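Side-chain contacts in KLLA0E08119p (Kluyveromyces lactis, PDB 3VA7), which probably catalyses the ATP- and biotin-dependent carboxylation of urea to allophanate, as the urea carboxylase part of a larger enzyme that also hydrolyses this product: residues S488-P493 and S697-V702; F608-M613 and E1038-G1043; Y512-A517 and S527-I532; P743-C748 and W768-L773. All coordinates share one frame; numbering follows the deposited sequence.

In the fold
Going from the N terminus, the chain enters strand 488-490, the first half of contact 1, and soon makes contact 3, a short loop that brings helix 511-520 back onto strand 529-533. Contact 2 opens at 608-613, before contact 1 has closed at 697-702, so these two cross; contact 3 falls wholly within contact 1's span. Contact 4 then opens and shuts between 743 and 773, inside the long excursion that contact 2 completes at 1038-1043. Contacts 3 and 4 lie within carboxyltransferase subdomains A and B, contact 1 ties strand 488-490, a sheet neighbour of strand 529-533, to the turn before strand 701-705, and contact 2 reaches across to subdomains C and D. Contacts 1 and 2 both reach the biotin group.

Contact 1 (S488-P493 and S697-V702). With BTI (5-(hexahydro-2-oxo-1H-thieno[3,4-D]imidazol-6-yl)pentanal), chain B.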
loop_
_atom_site.group_PDB
_atom_site.type_symbol
_atom_site.label_atom_id
_atom_site.label_comp_id
_atom_site.label_asym_id
_atom_site.label_seq_id
_atom_site.Cartn_x
_atom_site.Cartn_y
_atom_site.Cartn_z
ATOM N N SER A 488 -4.522 13.575 1.385
ATOM C CA SER A 488 -4.338 12.440 0.469
ATOM C C SER A 488 -4.543 12.783 -0.996
ATOM O O SER A 488 -5.497 13.504 -1.346
ATOM C CB SER A 488 -5.298 11.301 0.804
ATOM O OG SER A 488 -6.646 11.715 0.869
ATOM N N VAL A 489 -3.674 12.246 -1.856
ATOM C CA VAL A 489 -3.927 12.257 -3.266
ATOM C C VAL A 489 -5.161 11.448 -3.540
ATOM O O VAL A 489 -5.241 10.328 -3.074
ATOM C CB VAL A 489 -2.845 11.544 -4.013
ATOM C CG1 VAL A 489 -3.172 11.529 -5.543
ATOM C CG2 VAL A 489 -1.516 12.168 -3.690
ATOM N N GLN A 490 -6.115 12.002 -4.292
ATOM C CA GLN A 490 -7.354 11.286 -4.657
ATOM C C GLN A 490 -7.660 11.552 -6.101
ATOM O O GLN A 490 -7.154 12.566 -6.620
ATOM C CB GLN A 490 -8.536 11.740 -3.796
ATOM C CG GLN A 490 -8.363 11.458 -2.338
ATOM C CD GLN A 490 -8.407 9.974 -2.046
ATOM O OE1 GLN A 490 -8.037 9.553 -0.947
ATOM N NE2 GLN A 490 -8.846 9.166 -3.028
ATOM N N ASP A 491 -8.451 10.677 -6.749
ATOM C CA ASP A 491 -9.013 10.980 -8.072
ATOM C C ASP A 491 -10.454 10.523 -8.244
ATOM O O ASP A 491 -10.999 9.881 -7.356
ATOM C CB ASP A 491 -8.123 10.499 -9.233
ATOM C CG ASP A 491 -7.990 8.969 -9.311
ATOM O OD1 ASP A 491 -8.817 8.246 -8.706
ATOM O OD2 ASP A 491 -7.048 8.488 -10.002
ATOM N N TYR A 492 -11.084 10.851 -9.377
ATOM C CA TYR A 492 -12.529 10.688 -9.511
ATOM C C TYR A 492 -12.881 10.140 -10.858
ATOM O O TYR A 492 -12.460 10.738 -11.864
ATOM C CB TYR A 492 -13.222 12.035 -9.386
ATOM C CG TYR A 492 -14.696 11.866 -9.585
ATOM C CD1 TYR A 492 -15.521 11.560 -8.496
ATOM C CD2 TYR A 492 -15.264 11.958 -10.874
ATOM C CE1 TYR A 492 -16.869 11.360 -8.667
ATOM C CE2 TYR A 492 -16.634 11.789 -11.063
ATOM C CZ TYR A 492 -17.404 11.480 -9.958
ATOM O OH TYR A 492 -18.720 11.273 -10.111
ATOM N N PRO A 493 -13.721 9.068 -10.922
ATOM C CA PRO A 493 -14.565 8.485 -9.874
ATOM C C PRO A 493 -13.852 7.635 -8.822
ATOM O O PRO A 493 -14.479 7.251 -7.834
ATOM C CB PRO A 493 -15.555 7.619 -10.651
ATOM C CG PRO A 493 -14.842 7.307 -11.961
ATOM C CD PRO A 493 -13.855 8.335 -12.212
ATOM N N SER A 697 -16.049 8.998 13.228
ATOM C CA SER A 697 -16.457 9.064 11.836
ATOM C C SER A 697 -15.227 9.278 11.012
ATOM O O SER A 697 -14.353 9.984 11.452
ATOM C CB SER A 697 -17.409 10.229 11.597
ATOM O OG SER A 697 -18.661 10.007 12.195
ATOM N N ASN A 698 -15.134 8.667 9.840
ATOM C CA ASN A 698 -13.988 8.893 8.942
ATOM C C ASN A 698 -14.351 8.377 7.555
ATOM O O ASN A 698 -15.528 8.101 7.301
ATOM C CB ASN A 698 -12.650 8.303 9.427
ATOM C CG ASN A 698 -12.662 6.786 9.535
ATOM O OD1 ASN A 698 -13.691 6.125 9.412
ATOM N ND2 ASN A 698 -11.501 6.220 9.786
ATOM N N ARG A 699 -13.367 8.229 6.674
ATOM C CA ARG A 699 -13.686 7.808 5.340
ATOM C C ARG A 699 -14.277 6.392 5.280
ATOM O O ARG A 699 -14.893 6.019 4.260
ATOM C CB ARG A 699 -12.485 7.969 4.443
ATOM C CG ARG A 699 -12.092 9.443 4.213
ATOM C CD ARG A 699 -10.689 9.517 3.541
ATOM N NE ARG A 699 -10.615 8.601 2.396
ATOM C CZ ARG A 699 -10.897 8.908 1.124
ATOM N NH1 ARG A 699 -11.226 10.158 0.763
ATOM N NH2 ARG A 699 -10.781 7.955 0.191
ATOM N N PHE A 700 -14.195 5.616 6.362
ATOM C CA PHE A 700 -14.819 4.298 6.290
ATOM C C PHE A 700 -16.316 4.479 6.390
ATOM O O PHE A 700 -17.088 3.606 5.932
ATOM C CB PHE A 700 -14.364 3.266 7.378
ATOM C CG PHE A 700 -12.873 3.181 7.603
ATOM C CD1 PHE A 700 -12.380 2.995 8.882
ATOM C CD2 PHE A 700 -11.974 3.299 6.562
ATOM C CE1 PHE A 700 -11.022 2.892 9.123
ATOM C CE2 PHE A 700 -10.581 3.238 6.797
ATOM C CZ PHE A 700 -10.122 3.037 8.077
ATOM N N GLY A 701 -16.740 5.588 7.005
ATOM C CA GLY A 701 -18.139 5.784 7.289
ATOM C C GLY A 701 -18.353 6.769 8.413
ATOM O O GLY A 701 -17.485 6.974 9.239
ATOM N N VAL A 702 -19.535 7.370 8.442
ATOM C CA VAL A 702 -19.843 8.453 9.327
ATOM C C VAL A 702 -20.871 7.968 10.297
ATOM O O VAL A 702 -21.972 7.661 9.928
ATOM C CB VAL A 702 -20.272 9.703 8.520
ATOM C CG1 VAL A 702 -20.933 10.762 9.409
ATOM C CG2 VAL A 702 -19.016 10.277 7.776
HETATM C C11 BTI B . -16.828 3.257 10.961
HETATM O O11 BTI B . -16.716 2.604 12.044
HETATM C C10 BTI B . -17.519 2.729 9.668
HETATM C C9 BTI B . -17.961 1.278 9.852
HETATM C C8 BTI B . -18.919 0.733 8.802
HETATM C C7 BTI B . -19.734 -0.502 9.236
HETATM C C2 BTI B . -18.925 -1.627 9.848
HETATM S S1 BTI B . -17.687 -2.261 8.755
HETATM C C6 BTI B . -17.607 -3.827 9.548
HETATM C C5 BTI B . -18.936 -4.080 10.226
HETATM N N3 BTI B . -19.602 -4.939 9.281
HETATM C C3 BTI B . -20.593 -4.319 8.698
HETATM O O3 BTI B . -21.399 -4.895 7.829
HETATM N N2 BTI B . -20.718 -3.076 9.116
HETATM C C4 BTI B . -19.800 -2.812 10.218
#
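Gln490 and Arg699 reach for each other from opposite directions, and the amide of the glutamine settles over one face of the guanidinium. The two flat groups are not far from parallel, their planes 22° apart, and Gln490 CD lies 3.8 Å from Arg699 NH2. Gln490 bends at chi2 (-69°), which swings its amide out of the strand direction and over the arginine; Arg699 is extended at first and then bends at chi3. The guanidinium is gripped tightly: its NE pairs with Asp749, while NH1 makes a salt bridge to Glu531 and a hydrogen bond to Gly507 O. With two carboxylates holding it, its rotation should be well fixed.

The turn beside the arginine is more open: Asn698 and Phe700 are partly exposed, and a glycerol sits about 5 Å from the Arg699 side chain. Here a type I turn, Asn698 to Gly701, carries an Asx turn: Phe700 N donates to Asn698 OD1 at 3.1 Å, approaching from above the carbonyl plane. Beyond it Gly701 CA comes within 3.9 Å of biotin C10, at the pocket that holds the cofactor on Lys1202. Strand 488-490 edges a five-stranded antiparallel sheet next to strand 529-533, and the turn links strand 691-698 to strand 701-705, which pairs in turn with strand 742-746.

Contact 2 (F608-M613 and E1038-G1043); sequences FAMGNM and EGSPGG. With BTI (5-(hexahydro-2-oxo-1H-thieno[3,4-D]imidazol-6-yl)pentanal), chain B; URE (urea), chain C.
Met610 supplies the apolar part of this contact, laying its side chain along the backbone of Gly1039 and Ser1040. Its chain is extended through chi1 and chi2 (-153° and -164°) before turning at chi3. That course takes CG past Gly1039 O, 3.6 Å away, and delivers SD and CE to Ser1040 CB, with CE at 3.5 Å. The serine offers its methylene because OG is turned elsewhere, to a hydrogen bond with Ala1037 O.

No direct hydrogen bond joins the two segments; a water does the work. It donates to Met610 O at 2.9 Å and accepts from Glu1038 N at 3.1 Å, thereby bridging the two backbones. Both segments are loops, one from carboxyltransferase subdomains A and B, the other from C and D. In 608-613, Phe608 is paired with Asn612 and Met613 together, a G1 beta bulge, and Met610 lies in the tight loop it closes.

Polar groups at the margin have other partners: the Glu1038 carboxylate binds Tyr1019 OH and Arg1022 N, and Asn612 O takes a bond from Lys1056 NZ. Towards the far end of 1038-1043 the contacts are with ligands. Pro1041 CB rests 3.7 Å from the biotin sulfur S1, and Pro1041 O lies 3.7 Å from biotin C6. The urea molecule lies against the backbone of Gly1042 and Gly1043, both part of its pocket.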
loop_
_atom_site.group_PDB
_atom_site.type_symbol
_atom_site.label_atom_id
_atom_site.label_comp_id
_atom_site.label_asym_id
_atom_site.label_seq_id
_atom_site.Cartn_x
_atom_site.Cartn_y
_atom_site.Cartn_z
ATOM N N PHE A 608 -6.085 4.560 -0.790
ATOM C CA PHE A 608 -6.859 3.813 0.208
ATOM C C PHE A 608 -5.949 3.501 1.384
ATOM O O PHE A 608 -5.225 2.503 1.351
ATOM C CB PHE A 608 -7.386 2.517 -0.377
ATOM C CG PHE A 608 -8.230 1.714 0.587
ATOM C CD1 PHE A 608 -9.118 2.340 1.462
ATOM C CD2 PHE A 608 -8.163 0.343 0.604
ATOM C CE1 PHE A 608 -9.885 1.562 2.366
ATOM C CE2 PHE A 608 -8.938 -0.421 1.489
ATOM C CZ PHE A 608 -9.783 0.179 2.382
ATOM N N ALA A 609 -5.972 4.343 2.415
ATOM C CA ALA A 609 -4.919 4.340 3.459
ATOM C C ALA A 609 -4.956 3.027 4.226
ATOM O O ALA A 609 -3.962 2.312 4.299
ATOM C CB ALA A 609 -5.072 5.512 4.372
ATOM N N MET A 610 -6.143 2.647 4.671
ATOM C CA MET A 610 -6.335 1.327 5.286
ATOM C C MET A 610 -5.576 0.190 4.611
ATOM O O MET A 610 -5.021 -0.665 5.309
ATOM C CB MET A 610 -7.836 0.970 5.404
ATOM C CG MET A 610 -8.171 0.003 6.559
ATOM S SD MET A 610 -9.821 -0.702 6.297
ATOM C CE MET A 610 -9.114 -2.185 5.698
ATOM N N GLY A 611 -5.570 0.175 3.276
ATOM C CA GLY A 611 -4.933 -0.884 2.494
ATOM C C GLY A 611 -3.528 -0.532 1.970
ATOM O O GLY A 611 -2.953 -1.277 1.164
ATOM N N ASN A 612 -2.963 0.587 2.429
ATOM C CA ASN A 612 -1.654 1.066 1.950
ATOM C C ASN A 612 -1.565 1.018 0.446
ATOM O O ASN A 612 -0.566 0.582 -0.111
ATOM C CB ASN A 612 -0.490 0.336 2.621
ATOM C CG ASN A 612 -0.467 0.576 4.132
ATOM O OD1 ASN A 612 -0.028 1.626 4.591
ATOM N ND2 ASN A 612 -0.973 -0.381 4.907
ATOM N N MET A 613 -2.623 1.499 -0.194
ATOM C CA MET A 613 -2.832 1.346 -1.602
ATOM C C MET A 613 -2.982 2.704 -2.295
ATOM O O MET A 613 -3.788 3.526 -1.883
ATOM C CB MET A 613 -4.155 0.608 -1.806
ATOM C CG MET A 613 -4.058 -0.848 -1.881
ATOM S SD MET A 613 -5.650 -1.624 -1.526
ATOM C CE MET A 613 -6.634 -1.209 -3.008
ATOM N N GLU A 1038 -5.396 -4.509 7.650
ATOM C CA GLU A 1038 -4.973 -4.039 8.944
ATOM C C GLU A 1038 -5.779 -2.778 9.341
ATOM O O GLU A 1038 -5.809 -1.812 8.602
ATOM C CB GLU A 1038 -3.485 -3.707 8.878
ATOM C CG GLU A 1038 -2.921 -2.943 10.079
ATOM C CD GLU A 1038 -3.079 -3.688 11.408
ATOM O OE1 GLU A 1038 -3.383 -3.001 12.385
ATOM O OE2 GLU A 1038 -2.929 -4.951 11.481
ATOM N N GLY A 1039 -6.391 -2.777 10.527
ATOM C CA GLY A 1039 -7.107 -1.591 10.983
ATOM C C GLY A 1039 -8.512 -1.470 10.396
ATOM O O GLY A 1039 -8.955 -0.371 10.058
ATOM N N SER A 1040 -9.224 -2.579 10.244
ATOM C CA SER A 1040 -10.583 -2.462 9.719
ATOM C C SER A 1040 -11.664 -2.617 10.767
ATOM O O SER A 1040 -11.541 -3.441 11.683
ATOM C CB SER A 1040 -10.862 -3.393 8.502
ATOM O OG SER A 1040 -10.452 -4.713 8.756
ATOM N N PRO A 1041 -12.729 -1.830 10.626
ATOM C CA PRO A 1041 -13.912 -1.972 11.488
ATOM C C PRO A 1041 -14.357 -3.395 11.304
ATOM O O PRO A 1041 -14.009 -3.993 10.320
ATOM C CB PRO A 1041 -14.905 -1.001 10.860
ATOM C CG PRO A 1041 -13.978 0.091 10.240
ATOM C CD PRO A 1041 -12.878 -0.741 9.644
ATOM N N GLY A 1042 -15.059 -3.971 12.250
ATOM C CA GLY A 1042 -15.349 -5.377 12.160
ATOM C C GLY A 1042 -16.376 -5.631 13.231
ATOM O O GLY A 1042 -16.425 -4.916 14.240
ATOM N N GLY A 1043 -17.187 -6.663 13.034
ATOM C CA GLY A 1043 -18.314 -6.897 13.895
ATOM C C GLY A 1043 -18.390 -8.355 14.259
ATOM O O GLY A 1043 -19.177 -8.720 15.146
HETATM C C11 BTI B . -16.828 3.257 10.961
HETATM O O11 BTI B . -16.716 2.604 12.044
HETATM C C10 BTI B . -17.519 2.729 9.668
HETATM C C9 BTI B . -17.961 1.278 9.852
HETATM C C8 BTI B . -18.919 0.733 8.802
HETATM C C7 BTI B . -19.734 -0.502 9.236
HETATM C C2 BTI B . -18.925 -1.627 9.848
HETATM S S1 BTI B . -17.687 -2.261 8.755
HETATM C C6 BTI B . -17.607 -3.827 9.548
HETATM C C5 BTI B . -18.936 -4.080 10.226
HETATM N N3 BTI B . -19.602 -4.939 9.281
HETATM C C3 BTI B . -20.593 -4.319 8.698
HETATM O O3 BTI B . -21.399 -4.895 7.829
HETATM N N2 BTI B . -20.718 -3.076 9.116
HETATM C C4 BTI B . -19.800 -2.812 10.218
HETATM C C URE C . -17.242 -8.249 9.634
HETATM O O URE C . -16.627 -9.080 8.920
HETATM N N1 URE C . -16.683 -7.654 10.659
HETATM N N2 URE C . -18.519 -7.867 9.482
HETATM O O HOH W 1 -3.976 -3.316 5.223
#

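Contact 3 (Y512-A517 and S527-I532); sequences YSFRLA and SPALEI
The ring of Phe514 leans out from its helix and presses its far corner against Ala529 on the strand. Chi1 of 174° puts CG anti to the backbone N, and this throws the ring across the gap instead of along the helix. Ala529 points its methyl straight at the helix and meets the ring obliquely, with CE1 and CZ as the touching atoms; Phe514 CZ stands 3.7 Å from Ala529 CB. A different approach is made by Ser527, whose carbonyl O lies at the ring edge, near its plane, 3.7 Å from Phe514 CZ. That oxygen also accepts a hydrogen bond from Asn518 ND2 on the same helix, so it is satisfied without the phenyl group.

All three touching residues are buried, and the contact between the segments is made through this single ring. Pro508 also packs on Phe514. On another side of the helix the Tyr512 ring has Leu516 CG over one face, 4.1 Å above its plane, and lies on helix 786-802. Helix 511-520 thus packs between that long helix and the antiparallel sheet in which strand 529-533 runs between strands 488-490 and 587-592.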
loop_
_atom_site.group_PDB
_atom_site.type_symbol
_atom_site.label_atom_id
_atom_site.label_comp_id
_atom_site.label_asym_id
_atom_site.label_seq_id
_atom_site.Cartn_x
_atom_site.Cartn_y
_atom_site.Cartn_z
ATOM N N TYR A 512 -18.243 16.606 -5.397
ATOM C CA TYR A 512 -18.584 17.854 -6.153
ATOM C C TYR A 512 -17.497 18.961 -6.092
ATOM O O TYR A 512 -16.982 19.428 -7.142
ATOM C CB TYR A 512 -20.002 18.385 -5.801
ATOM C CG TYR A 512 -20.504 19.390 -6.804
ATOM C CD1 TYR A 512 -20.622 19.058 -8.151
ATOM C CD2 TYR A 512 -20.790 20.696 -6.427
ATOM C CE1 TYR A 512 -21.030 19.983 -9.077
ATOM C CE2 TYR A 512 -21.189 21.641 -7.363
ATOM C CZ TYR A 512 -21.308 21.281 -8.677
ATOM O OH TYR A 512 -21.702 22.208 -9.604
ATOM N N SER A 513 -17.136 19.353 -4.877
ATOM C CA SER A 513 -16.044 20.280 -4.665
ATOM C C SER A 513 -14.779 19.795 -5.340
ATOM O O SER A 513 -14.003 20.608 -5.902
ATOM C CB SER A 513 -15.767 20.465 -3.173
ATOM O OG SER A 513 -16.921 20.748 -2.363
ATOM N N PHE A 514 -14.550 18.472 -5.304
ATOM C CA PHE A 514 -13.310 17.925 -5.844
ATOM C C PHE A 514 -13.279 18.264 -7.331
ATOM O O PHE A 514 -12.258 18.707 -7.866
ATOM C CB PHE A 514 -13.219 16.414 -5.624
ATOM C CG PHE A 514 -12.015 15.766 -6.303
ATOM C CD1 PHE A 514 -10.844 15.538 -5.599
ATOM C CD2 PHE A 514 -12.075 15.376 -7.658
ATOM C CE1 PHE A 514 -9.722 14.953 -6.254
ATOM C CE2 PHE A 514 -10.960 14.791 -8.337
ATOM C CZ PHE A 514 -9.775 14.567 -7.617
ATOM N N ARG A 515 -14.412 18.047 -8.000
ATOM C CA ARG A 515 -14.461 18.205 -9.445
ATOM C C ARG A 515 -14.528 19.672 -9.818
ATOM O O ARG A 515 -13.996 20.080 -10.833
ATOM C CB ARG A 515 -15.641 17.463 -10.033
ATOM C CG ARG A 515 -15.645 15.984 -9.709
ATOM C CD ARG A 515 -16.322 15.237 -10.775
ATOM N NE ARG A 515 -17.759 15.206 -10.634
ATOM C CZ ARG A 515 -18.609 15.099 -11.673
ATOM N NH1 ARG A 515 -18.165 15.044 -12.946
ATOM N NH2 ARG A 515 -19.913 15.089 -11.437
ATOM N N LEU A 516 -15.151 20.477 -8.972
ATOM C CA LEU A 516 -15.061 21.916 -9.171
ATOM C C LEU A 516 -13.593 22.299 -9.148
ATOM O O LEU A 516 -13.122 22.958 -10.082
ATOM C CB LEU A 516 -15.815 22.692 -8.097
ATOM C CG LEU A 516 -17.341 22.777 -8.166
ATOM C CD1 LEU A 516 -17.917 23.299 -6.823
ATOM C CD2 LEU A 516 -17.826 23.625 -9.348
ATOM N N ALA A 517 -12.884 21.892 -8.081
ATOM C CA ALA A 517 -11.513 22.331 -7.905
ATOM C C ALA A 517 -10.750 21.949 -9.169
ATOM O O ALA A 517 -10.066 22.802 -9.792
ATOM C CB ALA A 517 -10.878 21.732 -6.642
ATOM N N SER A 527 -7.709 13.961 -13.361
ATOM C CA SER A 527 -6.491 14.449 -12.740
ATOM C C SER A 527 -6.558 14.225 -11.243
ATOM O O SER A 527 -7.628 14.356 -10.639
ATOM C CB SER A 527 -6.318 15.928 -13.019
ATOM O OG SER A 527 -5.580 16.117 -14.194
ATOM N N PRO A 528 -5.429 13.869 -10.635
ATOM C CA PRO A 528 -5.507 13.744 -9.196
ATOM C C PRO A 528 -5.219 15.073 -8.504
ATOM O O PRO A 528 -4.476 15.908 -9.042
ATOM C CB PRO A 528 -4.413 12.733 -8.887
ATOM C CG PRO A 528 -3.435 12.991 -9.921
ATOM C CD PRO A 528 -4.183 13.316 -11.167
ATOM N N ALA A 529 -5.753 15.202 -7.291
ATOM C CA ALA A 529 -5.811 16.430 -6.527
ATOM C C ALA A 529 -5.629 16.056 -5.064
ATOM O O ALA A 529 -5.619 14.871 -4.758
ATOM C CB ALA A 529 -7.189 17.079 -6.746
ATOM N N LEU A 530 -5.503 17.025 -4.155
ATOM C CA LEU A 530 -5.429 16.666 -2.727
ATOM C C LEU A 530 -6.736 16.889 -1.991
ATOM O O LEU A 530 -7.376 17.929 -2.119
ATOM C CB LEU A 530 -4.311 17.415 -1.993
ATOM C CG LEU A 530 -2.861 17.312 -2.531
ATOM C CD1 LEU A 530 -1.940 18.281 -1.785
ATOM C CD2 LEU A 530 -2.337 15.848 -2.504
ATOM N N GLU A 531 -7.146 15.895 -1.225
ATOM C CA GLU A 531 -8.229 16.059 -0.292
ATOM C C GLU A 531 -7.606 16.484 1.009
ATOM O O GLU A 531 -6.749 15.745 1.574
ATOM C CB GLU A 531 -8.961 14.736 -0.072
ATOM C CG GLU A 531 -9.964 14.786 1.046
ATOM C CD GLU A 531 -10.924 13.631 0.968
ATOM O OE1 GLU A 531 -10.809 12.700 1.801
ATOM O OE2 GLU A 531 -11.803 13.634 0.073
ATOM N N ILE A 532 -8.025 17.673 1.464
ATOM C CA ILE A 532 -7.682 18.176 2.790
ATOM C C ILE A 532 -8.816 17.927 3.755
ATOM O O ILE A 532 -9.936 18.299 3.490
ATOM C CB ILE A 532 -7.353 19.682 2.743
ATOM C CG1 ILE A 532 -5.909 19.847 2.288
ATOM C CG2 ILE A 532 -7.482 20.380 4.115
ATOM C CD1 ILE A 532 -5.738 20.489 0.977
#

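Contact 4 (P743-C748 and W768-L773)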
loop_
_atom_site.group_PDB
_atom_site.type_symbol
_atom_site.label_atom_id
_atom_site.label_comp_id
_atom_site.label_asym_id
_atom_site.label_seq_id
_atom_site.Cartn_x
_atom_site.Cartn_y
_atom_site.Cartn_z
ATOM N N PRO A 743 -26.528 3.353 13.664
ATOM C CA PRO A 743 -26.291 3.386 12.226
ATOM C C PRO A 743 -25.080 4.181 11.842
ATOM O O PRO A 743 -24.610 4.996 12.597
ATOM C CB PRO A 743 -27.534 4.089 11.678
ATOM C CG PRO A 743 -27.872 5.120 12.792
ATOM C CD PRO A 743 -27.248 4.569 14.118
ATOM N N VAL A 744 -24.601 3.956 10.631
ATOM C CA VAL A 744 -23.426 4.632 10.162
ATOM C C VAL A 744 -23.569 4.746 8.666
ATOM O O VAL A 744 -24.069 3.805 7.998
ATOM C CB VAL A 744 -22.158 3.856 10.540
ATOM C CG1 VAL A 744 -22.325 2.331 10.279
ATOM C CG2 VAL A 744 -20.958 4.418 9.838
ATOM N N ILE A 745 -23.163 5.888 8.128
ATOM C CA ILE A 745 -23.225 6.035 6.714
ATOM C C ILE A 745 -21.968 5.512 6.023
ATOM O O ILE A 745 -20.895 6.064 6.208
ATOM C CB ILE A 745 -23.440 7.491 6.288
ATOM C CG1 ILE A 745 -24.654 8.096 7.027
ATOM C CG2 ILE A 745 -23.609 7.563 4.731
ATOM C CD1 ILE A 745 -24.638 9.585 6.929
ATOM N N ILE A 746 -22.156 4.501 5.164
ATOM C CA ILE A 746 -21.104 3.884 4.341
ATOM C C ILE A 746 -20.545 4.862 3.288
ATOM O O ILE A 746 -21.230 5.228 2.348
ATOM C CB ILE A 746 -21.623 2.531 3.649
ATOM C CG1 ILE A 746 -22.345 1.603 4.641
ATOM C CG2 ILE A 746 -20.502 1.758 2.997
ATOM C CD1 ILE A 746 -21.507 1.308 5.801
ATOM N N THR A 747 -19.295 5.263 3.408
ATOM C CA THR A 747 -18.775 6.250 2.473
ATOM C C THR A 747 -17.678 5.665 1.564
ATOM O O THR A 747 -17.485 4.462 1.530
ATOM C CB THR A 747 -18.245 7.442 3.270
ATOM O OG1 THR A 747 -17.278 6.949 4.269
ATOM C CG2 THR A 747 -19.463 8.237 3.937
ATOM N N CYS A 748 -16.931 6.496 0.847
ATOM C CA CYS A 748 -16.043 5.981 -0.221
ATOM C C CYS A 748 -14.872 5.061 0.163
ATOM O O CYS A 748 -14.327 4.400 -0.701
ATOM C CB CYS A 748 -15.552 7.106 -1.123
ATOM S SG CYS A 748 -14.526 8.294 -0.211
ATOM N N TRP A 768 -21.817 13.999 -1.246
ATOM C CA TRP A 768 -20.912 15.100 -0.964
ATOM C C TRP A 768 -21.223 15.791 0.336
ATOM O O TRP A 768 -20.335 16.278 0.965
ATOM C CB TRP A 768 -20.914 16.146 -2.064
ATOM C CG TRP A 768 -22.025 17.203 -1.932
ATOM C CD1 TRP A 768 -23.272 17.159 -2.502
ATOM C CD2 TRP A 768 -21.968 18.437 -1.188
ATOM N NE1 TRP A 768 -24.000 18.288 -2.153
ATOM C CE2 TRP A 768 -23.225 19.091 -1.358
ATOM C CE3 TRP A 768 -20.983 19.053 -0.397
ATOM C CZ2 TRP A 768 -23.517 20.342 -0.776
ATOM C CZ3 TRP A 768 -21.276 20.277 0.199
ATOM C CH2 TRP A 768 -22.544 20.912 0.001
ATOM N N LYS A 769 -22.487 15.840 0.726
ATOM C CA LYS A 769 -22.860 16.428 1.997
ATOM C C LYS A 769 -22.207 15.660 3.113
ATOM O O LYS A 769 -21.645 16.271 4.059
ATOM C CB LYS A 769 -24.385 16.475 2.204
ATOM C CG LYS A 769 -25.070 17.641 1.476
ATOM C CD LYS A 769 -26.596 17.494 1.494
ATOM C CE LYS A 769 -27.168 18.530 0.589
ATOM N NZ LYS A 769 -28.550 18.217 0.136
ATOM N N VAL A 770 -22.267 14.328 2.998
ATOM C CA VAL A 770 -21.728 13.437 4.022
ATOM C C VAL A 770 -20.220 13.650 4.146
ATOM O O VAL A 770 -19.676 13.621 5.246
ATOM C CB VAL A 770 -22.125 11.968 3.755
ATOM C CG1 VAL A 770 -21.612 11.035 4.853
ATOM C CG2 VAL A 770 -23.634 11.881 3.688
ATOM N N GLY A 771 -19.561 13.957 3.045
ATOM C CA GLY A 771 -18.153 14.402 3.117
ATOM C C GLY A 771 -17.848 15.756 3.788
ATOM O O GLY A 771 -16.694 16.200 3.824
ATOM N N GLN A 772 -18.860 16.423 4.311
ATOM C CA GLN A 772 -18.628 17.729 4.911
ATOM C C GLN A 772 -19.143 17.761 6.338
ATOM O O GLN A 772 -19.000 18.777 7.049
ATOM C CB GLN A 772 -19.224 18.868 4.039
ATOM C CG GLN A 772 -18.505 19.111 2.693
ATOM C CD GLN A 772 -17.060 19.531 2.875
ATOM O OE1 GLN A 772 -16.657 19.805 3.992
ATOM N NE2 GLN A 772 -16.264 19.585 1.782
ATOM N N LEU A 773 -19.729 16.636 6.756
ATOM C CA LEU A 773 -20.130 16.449 8.139
ATOM C C LEU A 773 -18.912 16.468 9.122
ATOM O O LEU A 773 -17.805 16.099 8.751
ATOM C CB LEU A 773 -20.964 15.178 8.274
ATOM C CG LEU A 773 -22.277 15.004 7.473
ATOM C CD1 LEU A 773 -22.955 13.654 7.832
ATOM C CD2 LEU A 773 -23.241 16.179 7.683
#
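Ile745 and Val770 meet tip to tip, branch against branch, in the buried space between a strand and a short helical turn. Chi1 of Val770 (-178°) sets CG1 anti to the backbone N, and this one methyl does most of the touching. It is 3.9 Å from Ile745 CD1, while Val770 CG2 lies 4.1 Å from that same Ile745 CD1. In Ile745 the branch ending in CD1 runs beside the backbone N and then continues extended at chi2, so the delta methyl is carried well forward, far enough to come within 4.5 Å of Leu773 CD1.

Thr747 approaches the valine at a slant. Its chi1 of 54° leaves OG1 between the backbone N and carbonyl carbon, where it hydrogen-bonds Arg699 O, and turns the methyl the other way, so that Thr747 CG2 reaches Val770 CG1 at 3.6 Å. The residue therefore divides its work, polar to one neighbour and apolar to the other.

Val702 and Leu704 of strand 701-705 add to the same apolar patch, touching Leu773 and Ile745 respectively. Residues alternate along strand 742-746: Ile745 faces the helix, whereas Val744 and Ile746 touch biotin. The arrangement is that of a two-faced strand in the carboxyltransferase A and B region, one side in the hydrophobic core beneath helix 767-770 and the other lining the biotin pocket.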